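Local coordinates for thiamine monophosphate kinase (Aquifex aeolicus, PDB 1VQV), which phosphorylates thiamine monophosphate with ATP to make thiamine diphosphate, the active form of vitamin B1, in a magnesium-dependent step, at residues L38-N46 with K63-V72; P79-L88 with Y111-K122. One frame throughout, in Å; residues are numbered along the deposited sequence.

Contact 1 (L38-N46 with K63-V72); sequences LLLTTDVLN and KAISVNVSDV
T41, N68 and D71 meet around one water, which lies 3.0 Å from T41 OG1 and donates to N68 OD1 at 2.7 Å and to D71 OD2 at 2.5 Å, though competing acceptors mean it may not serve both at once. The T41 hydroxyl faces this water because chi1, -171°, sets OG1 opposite the backbone N, while the methyl CG2 rests on the helix, 4.0 Å from V72 CG2. With an alanine here, the water would probably be left with one holder fewer and V72 without its methyl neighbour. D43 reaches the same turn of helix, its OD2 beside V67 CB; its other oxygen sits too near the N68 amide for the modelled details to be trusted. N68 ND2 makes a weak hydrogen bond to V130 O. Apolar contacts close both ends: L39 CD1 lies 4.2 Å from V72 CG1, and L45 CD1 4.4 Å from A64 CB. T41, T42, D43 and D71 belong to magnesium-binding sites; D43 and D71 share one, yet D43 OD2 and D71 OD2, 6.5 Å apart, are too distant here to bind one ion directly together. Segment 63-72 runs roughly antiparallel to strand 38-46 (143°, axes 8.0 Å apart), packing on one face of the sheet of the PurM-like N-terminal domain. The strand, outermost within this chain, bonds to 127-136; I65 packs on helix 94-111 and D71 on D207 of strand 204-208.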
loop_
_atom_site.group_PDB
_atom_site.type_symbol
_atom_site.label_atom_id
_atom_site.label_comp_id
_atom_site.label_asym_id
_atom_site.label_seq_id
_atom_site.Cartn_x
_atom_site.Cartn_y
_atom_site.Cartn_z
ATOM N N LEU B 38 10.885 -0.631 12.717
ATOM C CA LEU B 38 9.625 -0.938 12.061
ATOM C C LEU B 38 9.952 -1.489 10.705
ATOM O O LEU B 38 10.906 -1.065 10.075
ATOM C CB LEU B 38 8.766 0.303 11.891
ATOM C CG LEU B 38 8.117 0.823 13.157
ATOM C CD1 LEU B 38 7.203 1.957 12.771
ATOM C CD2 LEU B 38 7.329 -0.275 13.854
ATOM N N LEU B 39 9.179 -2.456 10.252
ATOM C CA LEU B 39 9.438 -3.021 8.946
ATOM C C LEU B 39 8.234 -2.724 8.071
ATOM O O LEU B 39 7.108 -3.119 8.377
ATOM C CB LEU B 39 9.686 -4.525 9.064
ATOM C CG LEU B 39 10.904 -4.918 9.905
ATOM C CD1 LEU B 39 11.041 -6.429 9.946
ATOM C CD2 LEU B 39 12.160 -4.286 9.320
ATOM N N LEU B 40 8.482 -1.986 7.000
ATOM C CA LEU B 40 7.433 -1.628 6.081
ATOM C C LEU B 40 7.533 -2.518 4.850
ATOM O O LEU B 40 8.612 -2.682 4.260
ATOM C CB LEU B 40 7.572 -0.165 5.694
ATOM C CG LEU B 40 7.724 0.787 6.884
ATOM C CD1 LEU B 40 7.857 2.212 6.362
ATOM C CD2 LEU B 40 6.544 0.660 7.831
ATOM N N THR B 41 6.396 -3.108 4.485
ATOM C CA THR B 41 6.319 -3.989 3.333
ATOM C C THR B 41 5.019 -3.821 2.540
ATOM O O THR B 41 3.988 -3.401 3.073
ATOM C CB THR B 41 6.453 -5.501 3.749
ATOM O OG1 THR B 41 6.584 -6.315 2.572
ATOM C CG2 THR B 41 5.225 -5.971 4.530
ATOM N N THR B 42 5.096 -4.144 1.251
ATOM C CA THR B 42 3.951 -4.108 0.345
ATOM C C THR B 42 4.073 -5.262 -0.658
ATOM O O THR B 42 5.178 -5.668 -1.016
ATOM C CB THR B 42 3.846 -2.748 -0.434
ATOM O OG1 THR B 42 2.766 -2.824 -1.371
ATOM C CG2 THR B 42 5.133 -2.432 -1.194
ATOM N N ASP B 43 2.934 -5.814 -1.069
ATOM C CA ASP B 43 2.900 -6.885 -2.058
ATOM C C ASP B 43 1.615 -6.718 -2.861
ATOM O O ASP B 43 0.684 -6.026 -2.429
ATOM C CB ASP B 43 2.934 -8.266 -1.398
ATOM C CG ASP B 43 1.632 -8.614 -0.697
ATOM O OD1 ASP B 43 1.124 -7.747 0.048
ATOM O OD2 ASP B 43 1.116 -9.749 -0.879
ATOM N N VAL B 44 1.562 -7.341 -4.034
ATOM C CA VAL B 44 0.378 -7.220 -4.861
ATOM C C VAL B 44 -0.035 -8.531 -5.509
ATOM O O VAL B 44 0.802 -9.350 -5.884
ATOM C CB VAL B 44 0.579 -6.111 -5.944
ATOM C CG1 VAL B 44 1.739 -6.446 -6.847
ATOM C CG2 VAL B 44 -0.700 -5.918 -6.749
ATOM N N LEU B 45 -1.344 -8.732 -5.604
ATOM C CA LEU B 45 -1.912 -9.914 -6.231
ATOM C C LEU B 45 -2.876 -9.380 -7.280
ATOM O O LEU B 45 -3.857 -8.708 -6.957
ATOM C CB LEU B 45 -2.664 -10.790 -5.211
ATOM C CG LEU B 45 -1.836 -11.388 -4.062
ATOM C CD1 LEU B 45 -2.625 -12.468 -3.325
ATOM C CD2 LEU B 45 -0.561 -11.985 -4.631
ATOM N N ASN B 46 -2.573 -9.635 -8.546
ATOM C CA ASN B 46 -3.441 -9.164 -9.602
ATOM C C ASN B 46 -4.035 -10.311 -10.367
ATOM O O ASN B 46 -3.332 -11.247 -10.775
ATOM C CB ASN B 46 -2.705 -8.242 -10.569
ATOM C CG ASN B 46 -2.315 -6.934 -9.934
ATOM O OD1 ASN B 46 -3.128 -6.272 -9.296
ATOM N ND2 ASN B 46 -1.059 -6.551 -10.104
ATOM N N LYS B 63 -3.660 -15.607 1.427
ATOM C CA LYS B 63 -2.391 -15.331 0.782
ATOM C C LYS B 63 -2.017 -13.845 0.836
ATOM O O LYS B 63 -0.864 -13.510 1.068
ATOM C CB LYS B 63 -2.441 -15.811 -0.666
ATOM C CG LYS B 63 -1.102 -15.896 -1.341
ATOM C CD LYS B 63 -1.170 -16.824 -2.526
ATOM C CE LYS B 63 0.164 -16.903 -3.237
ATOM N NZ LYS B 63 0.119 -17.816 -4.414
ATOM N N ALA B 64 -2.987 -12.957 0.639
ATOM C CA ALA B 64 -2.709 -11.522 0.655
ATOM C C ALA B 64 -1.981 -11.109 1.930
ATOM O O ALA B 64 -1.073 -10.279 1.898
ATOM C CB ALA B 64 -3.998 -10.737 0.506
ATOM N N ILE B 65 -2.382 -11.689 3.051
ATOM C CA ILE B 65 -1.752 -11.400 4.328
ATOM C C ILE B 65 -0.456 -12.205 4.516
ATOM O O ILE B 65 0.547 -11.687 4.991
ATOM C CB ILE B 65 -2.720 -11.709 5.486
ATOM C CG1 ILE B 65 -3.877 -10.707 5.461
ATOM C CG2 ILE B 65 -1.975 -11.694 6.825
ATOM C CD1 ILE B 65 -3.477 -9.270 5.668
ATOM N N SER B 66 -0.477 -13.468 4.116
ATOM C CA SER B 66 0.691 -14.321 4.261
ATOM C C SER B 66 1.936 -13.899 3.493
ATOM O O SER B 66 3.037 -14.063 3.996
ATOM C CB SER B 66 0.344 -15.768 3.903
ATOM O OG SER B 66 -0.338 -16.400 4.975
ATOM N N VAL B 67 1.789 -13.370 2.286
ATOM C CA VAL B 67 2.971 -12.976 1.543
ATOM C C VAL B 67 3.693 -11.859 2.289
ATOM O O VAL B 67 4.914 -11.900 2.453
ATOM C CB VAL B 67 2.624 -12.512 0.115
ATOM C CG1 VAL B 67 3.881 -12.061 -0.607
ATOM C CG2 VAL B 67 1.979 -13.654 -0.653
ATOM N N ASN B 68 2.951 -10.865 2.759
ATOM C CA ASN B 68 3.580 -9.770 3.477
ATOM C C ASN B 68 4.208 -10.197 4.783
ATOM O O ASN B 68 5.236 -9.662 5.185
ATOM C CB ASN B 68 2.584 -8.651 3.747
ATOM C CG ASN B 68 2.447 -7.737 2.583
ATOM O OD1 ASN B 68 3.415 -7.489 1.881
ATOM N ND2 ASN B 68 1.254 -7.219 2.367
ATOM N N VAL B 69 3.582 -11.161 5.448
ATOM C CA VAL B 69 4.084 -11.663 6.721
ATOM C C VAL B 69 5.413 -12.411 6.532
ATOM O O VAL B 69 6.302 -12.329 7.371
ATOM C CB VAL B 69 3.036 -12.604 7.390
ATOM C CG1 VAL B 69 3.608 -13.210 8.650
ATOM C CG2 VAL B 69 1.764 -11.831 7.714
ATOM N N SER B 70 5.540 -13.122 5.418
ATOM C CA SER B 70 6.742 -13.881 5.116
ATOM C C SER B 70 7.988 -13.031 4.926
ATOM O O SER B 70 9.101 -13.527 5.066
ATOM C CB SER B 70 6.528 -14.742 3.876
ATOM O OG SER B 70 5.721 -15.861 4.191
ATOM N N ASP B 71 7.789 -11.759 4.592
ATOM C CA ASP B 71 8.884 -10.822 4.400
ATOM C C ASP B 71 9.288 -10.225 5.733
ATOM O O ASP B 71 10.479 -10.066 6.012
ATOM C CB ASP B 71 8.460 -9.705 3.465
ATOM C CG ASP B 71 8.201 -10.194 2.076
ATOM O OD1 ASP B 71 9.108 -10.855 1.515
ATOM O OD2 ASP B 71 7.094 -9.923 1.551
ATOM N N VAL B 72 8.284 -9.868 6.531
ATOM C CA VAL B 72 8.510 -9.319 7.860
ATOM C C VAL B 72 9.209 -10.393 8.686
ATOM O O VAL B 72 10.149 -10.118 9.422
ATOM C CB VAL B 72 7.184 -8.977 8.582
ATOM C CG1 VAL B 72 7.470 -8.543 10.013
ATOM C CG2 VAL B 72 6.436 -7.881 7.833
HETATM O O HOH W 1 5.613 -8.187 0.440
#

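Contact 2 (P79-L88 with Y111-K122); sequences PKWALISLNL and YKCEVVGGNISK
The W81 indole and the E114 carboxylate lie side by side, their planes 42° apart, with OE1 at the edge of the ring, 3.4 Å from W81 CD1. One face of the ring has K80 CB over its centre, 3.6 Å above the plane, and V116 CG1 approaches CD1 obliquely. E114 CG stands between the backbone N and the carbonyl carbon (chi1 56°), and the chain runs extended from there, carrying the carboxylate along the indole. V116 divides its branches, since CG2 meets L83 CD2 at 3.5 Å. On the other face of the sheet V115 CG2 touches I84 CD1 at 3.6 Å, their side chains crossing at about a right angle, and further along L88 CD1 meets I120 CG2.

The two strands run parallel. A82 N bonds to E114 O and V116 N to A82 O; then the register slips by one residue in a beta bulge, and I84 N donates to G117 O. G118 CA makes a CA-H...O contact with I84 O at 3.2 Å, and a CB at this position would run into that carbonyl. The ladder resumes with L86 N on N119 O at 3.1 Å, followed by S121 N on L86 O and L88 N on S121 O. S85 OG makes a weak hydrogen bond to N119 OD1. G118 and N119 bind ATP, and N119 also belongs to a magnesium site.

The strands belong to a beta-alpha-beta unit whose helix 94-111 packs on I84, L86, L88 and C113. Strand 77-88 has 127-136 as its other neighbour, where K80 and W81 both face V133 in a classic bulge, while I120 and K122 meet L11 and V49 of the second subunit.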
loop_
_atom_site.group_PDB
_atom_site.type_symbol
_atom_site.label_atom_id
_atom_site.label_comp_id
_atom_site.label_asym_id
_atom_site.label_seq_id
_atom_site.Cartn_x
_atom_site.Cartn_y
_atom_site.Cartn_z
ATOM N N PRO B 79 4.579 -9.281 12.533
ATOM C CA PRO B 79 3.530 -8.521 11.835
ATOM C C PRO B 79 2.567 -7.855 12.810
ATOM O O PRO B 79 1.990 -8.523 13.661
ATOM C CB PRO B 79 2.840 -9.588 10.990
ATOM C CG PRO B 79 2.946 -10.803 11.856
ATOM C CD PRO B 79 4.379 -10.730 12.348
ATOM N N LYS B 80 2.391 -6.542 12.675
ATOM C CA LYS B 80 1.504 -5.784 13.553
ATOM C C LYS B 80 0.266 -5.187 12.880
ATOM O O LYS B 80 -0.861 -5.541 13.235
ATOM C CB LYS B 80 2.292 -4.680 14.258
ATOM C CG LYS B 80 3.334 -5.201 15.269
ATOM C CD LYS B 80 2.661 -5.846 16.493
ATOM C CE LYS B 80 1.906 -4.805 17.315
ATOM N NZ LYS B 80 1.034 -5.427 18.354
ATOM N N TRP B 81 0.456 -4.306 11.900
ATOM C CA TRP B 81 -0.693 -3.662 11.240
ATOM C C TRP B 81 -0.731 -3.837 9.730
ATOM O O TRP B 81 0.301 -3.936 9.078
ATOM C CB TRP B 81 -0.719 -2.160 11.574
ATOM C CG TRP B 81 -0.632 -1.892 13.036
ATOM C CD1 TRP B 81 -1.595 -2.137 13.974
ATOM C CD2 TRP B 81 0.533 -1.485 13.751
ATOM N NE1 TRP B 81 -1.095 -1.922 15.235
ATOM C CE2 TRP B 81 0.211 -1.521 15.129
ATOM C CE3 TRP B 81 1.830 -1.099 13.362
ATOM C CZ2 TRP B 81 1.136 -1.190 16.123
ATOM C CZ3 TRP B 81 2.751 -0.771 14.348
ATOM C CH2 TRP B 81 2.398 -0.819 15.714
ATOM N N ALA B 82 -1.937 -3.843 9.177
ATOM C CA ALA B 82 -2.101 -4.014 7.746
ATOM C C ALA B 82 -3.159 -3.106 7.115
ATOM O O ALA B 82 -4.212 -2.847 7.706
ATOM C CB ALA B 82 -2.431 -5.461 7.452
ATOM N N LEU B 83 -2.850 -2.619 5.916
ATOM C CA LEU B 83 -3.745 -1.773 5.124
ATOM C C LEU B 83 -4.029 -2.527 3.817
ATOM O O LEU B 83 -3.103 -2.840 3.053
ATOM C CB LEU B 83 -3.093 -0.427 4.779
ATOM C CG LEU B 83 -2.909 0.643 5.846
ATOM C CD1 LEU B 83 -2.329 1.880 5.213
ATOM C CD2 LEU B 83 -4.242 0.971 6.471
ATOM N N ILE B 84 -5.300 -2.818 3.559
ATOM C CA ILE B 84 -5.657 -3.543 2.353
ATOM C C ILE B 84 -6.458 -2.716 1.367
ATOM O O ILE B 84 -7.574 -2.285 1.647
ATOM C CB ILE B 84 -6.437 -4.820 2.692
ATOM C CG1 ILE B 84 -5.539 -5.749 3.511
ATOM C CG2 ILE B 84 -6.915 -5.490 1.413
ATOM C CD1 ILE B 84 -6.147 -7.069 3.838
ATOM N N SER B 85 -5.863 -2.523 0.198
ATOM C CA SER B 85 -6.459 -1.745 -0.868
ATOM C C SER B 85 -6.988 -2.681 -1.962
ATOM O O SER B 85 -6.259 -3.530 -2.480
ATOM C CB SER B 85 -5.402 -0.780 -1.424
ATOM O OG SER B 85 -5.947 0.144 -2.341
ATOM N N LEU B 86 -8.264 -2.531 -2.308
ATOM C CA LEU B 86 -8.853 -3.387 -3.326
ATOM C C LEU B 86 -9.361 -2.672 -4.565
ATOM O O LEU B 86 -10.064 -1.667 -4.471
ATOM C CB LEU B 86 -10.003 -4.204 -2.731
ATOM C CG LEU B 86 -9.665 -5.281 -1.702
ATOM C CD1 LEU B 86 -10.936 -6.014 -1.348
ATOM C CD2 LEU B 86 -8.632 -6.259 -2.272
ATOM N N ASN B 87 -8.975 -3.203 -5.724
ATOM C CA ASN B 87 -9.411 -2.707 -7.027
ATOM C C ASN B 87 -10.402 -3.780 -7.471
ATOM O O ASN B 87 -9.997 -4.865 -7.879
ATOM C CB ASN B 87 -8.250 -2.673 -8.022
ATOM C CG ASN B 87 -7.305 -1.516 -7.796
ATOM O OD1 ASN B 87 -6.342 -1.347 -8.545
ATOM N ND2 ASN B 87 -7.568 -0.708 -6.771
ATOM N N LEU B 88 -11.693 -3.486 -7.400
ATOM C CA LEU B 88 -12.697 -4.477 -7.760
ATOM C C LEU B 88 -13.608 -4.094 -8.919
ATOM O O LEU B 88 -14.023 -2.944 -9.047
ATOM C CB LEU B 88 -13.567 -4.779 -6.538
ATOM C CG LEU B 88 -12.808 -5.098 -5.249
ATOM C CD1 LEU B 88 -13.694 -4.876 -4.022
ATOM C CD2 LEU B 88 -12.313 -6.512 -5.319
ATOM N N TYR B 111 -1.508 -15.074 12.515
ATOM C CA TYR B 111 -0.256 -14.347 12.690
ATOM C C TYR B 111 -0.268 -13.301 13.795
ATOM O O TYR B 111 0.781 -12.808 14.200
ATOM C CB TYR B 111 0.141 -13.696 11.379
ATOM C CG TYR B 111 0.261 -14.682 10.248
ATOM C CD1 TYR B 111 1.123 -15.771 10.340
ATOM C CD2 TYR B 111 -0.477 -14.519 9.075
ATOM C CE1 TYR B 111 1.246 -16.665 9.296
ATOM C CE2 TYR B 111 -0.355 -15.411 8.023
ATOM C CZ TYR B 111 0.508 -16.483 8.139
ATOM O OH TYR B 111 0.645 -17.366 7.087
ATOM N N LYS B 112 -1.459 -12.967 14.273
ATOM C CA LYS B 112 -1.616 -11.998 15.353
ATOM C C LYS B 112 -1.293 -10.568 14.931
ATOM O O LYS B 112 -0.558 -9.850 15.622
ATOM C CB LYS B 112 -0.738 -12.398 16.540
ATOM C CG LYS B 112 -1.076 -13.753 17.090
ATOM C CD LYS B 112 -0.022 -14.211 18.064
ATOM C CE LYS B 112 -0.346 -15.608 18.591
ATOM N NZ LYS B 112 0.720 -16.104 19.499
ATOM N N CYS B 113 -1.833 -10.174 13.785
ATOM C CA CYS B 113 -1.652 -8.839 13.255
ATOM C C CYS B 113 -3.064 -8.382 12.945
ATOM O O CYS B 113 -4.021 -9.119 13.184
ATOM C CB CYS B 113 -0.805 -8.864 11.979
ATOM S SG CYS B 113 -1.578 -9.723 10.595
ATOM N N GLU B 114 -3.224 -7.189 12.393
ATOM C CA GLU B 114 -4.576 -6.737 12.140
ATOM C C GLU B 114 -4.706 -5.725 11.042
ATOM O O GLU B 114 -3.775 -4.971 10.756
ATOM C CB GLU B 114 -5.142 -6.125 13.406
ATOM C CG GLU B 114 -4.273 -5.008 13.913
ATOM C CD GLU B 114 -4.974 -4.181 14.951
ATOM O OE1 GLU B 114 -4.312 -3.304 15.564
ATOM O OE2 GLU B 114 -6.196 -4.406 15.152
ATOM N N VAL B 115 -5.886 -5.700 10.441
ATOM C CA VAL B 115 -6.161 -4.745 9.391
ATOM C C VAL B 115 -6.702 -3.505 10.089
ATOM O O VAL B 115 -7.551 -3.599 10.973
ATOM C CB VAL B 115 -7.149 -5.338 8.370
ATOM C CG1 VAL B 115 -8.000 -4.260 7.771
ATOM C CG2 VAL B 115 -6.360 -6.035 7.258
ATOM N N VAL B 116 -6.160 -2.348 9.736
ATOM C CA VAL B 116 -6.581 -1.090 10.352
ATOM C C VAL B 116 -7.277 -0.184 9.338
ATOM O O VAL B 116 -7.996 0.745 9.715
ATOM C CB VAL B 116 -5.377 -0.314 10.918
ATOM C CG1 VAL B 116 -4.733 -1.091 12.038
ATOM C CG2 VAL B 116 -4.372 -0.026 9.792
ATOM N N GLY B 117 -7.056 -0.447 8.050
ATOM C CA GLY B 117 -7.682 0.374 7.036
ATOM C C GLY B 117 -7.431 -0.072 5.611
ATOM O O GLY B 117 -6.817 -1.118 5.367
ATOM N N GLY B 118 -7.919 0.752 4.681
ATOM C CA GLY B 118 -7.795 0.514 3.251
ATOM C C GLY B 118 -8.956 1.196 2.532
ATOM O O GLY B 118 -9.860 1.739 3.180
ATOM N N ASN B 119 -8.942 1.175 1.203
ATOM C CA ASN B 119 -10.013 1.787 0.430
ATOM C C ASN B 119 -10.360 0.903 -0.745
ATOM O O ASN B 119 -9.633 -0.044 -1.065
ATOM C CB ASN B 119 -9.611 3.168 -0.120
ATOM C CG ASN B 119 -8.567 3.079 -1.233
ATOM O OD1 ASN B 119 -8.647 2.220 -2.127
ATOM N ND2 ASN B 119 -7.588 3.981 -1.187
ATOM N N ILE B 120 -11.459 1.228 -1.413
ATOM C CA ILE B 120 -11.860 0.448 -2.556
ATOM C C ILE B 120 -12.004 1.353 -3.770
ATOM O O ILE B 120 -12.341 2.522 -3.651
ATOM C CB ILE B 120 -13.136 -0.318 -2.233
ATOM C CG1 ILE B 120 -12.869 -1.213 -1.019
ATOM C CG2 ILE B 120 -13.558 -1.157 -3.412
ATOM C CD1 ILE B 120 -14.020 -2.108 -0.644
ATOM N N SER B 121 -11.692 0.805 -4.937
ATOM C CA SER B 121 -11.747 1.544 -6.184
ATOM C C SER B 121 -12.253 0.632 -7.304
ATOM O O SER B 121 -11.926 -0.561 -7.323
ATOM C CB SER B 121 -10.350 2.051 -6.517
ATOM O OG SER B 121 -10.335 2.729 -7.763
ATOM N N LYS B 122 -13.048 1.179 -8.228
ATOM C CA LYS B 122 -13.580 0.380 -9.331
ATOM C C LYS B 122 -12.433 0.016 -10.245
ATOM O O LYS B 122 -11.470 0.767 -10.358
ATOM C CB LYS B 122 -14.656 1.142 -10.122
ATOM C CG LYS B 122 -14.158 2.280 -11.030
ATOM C CD LYS B 122 -15.269 2.787 -11.995
ATOM C CE LYS B 122 -14.876 4.121 -12.695
ATOM N NZ LYS B 122 -14.782 4.029 -14.193
#

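Both contacts share one four-stranded sheet, contact 1 setting a helix against one of the two strands outermost within this chain and contact 2 pairing the other with its neighbour. Contact 1 is buried nearer the chain centre, and relies on polar side chains, a water and leucine ends; contact 2, farther out and partly exposed, relies chiefly on backbone bonds. They touch where S66 OG meets Y111 OH at 2.5 Å, probably a hydrogen bond. Across the dimer, T42 O takes a weak hydrogen bond from N119 ND2 of the second subunit. Since T42, D43 and N119 belong to a common magnesium site, the two contacts probably complete that site between subunits.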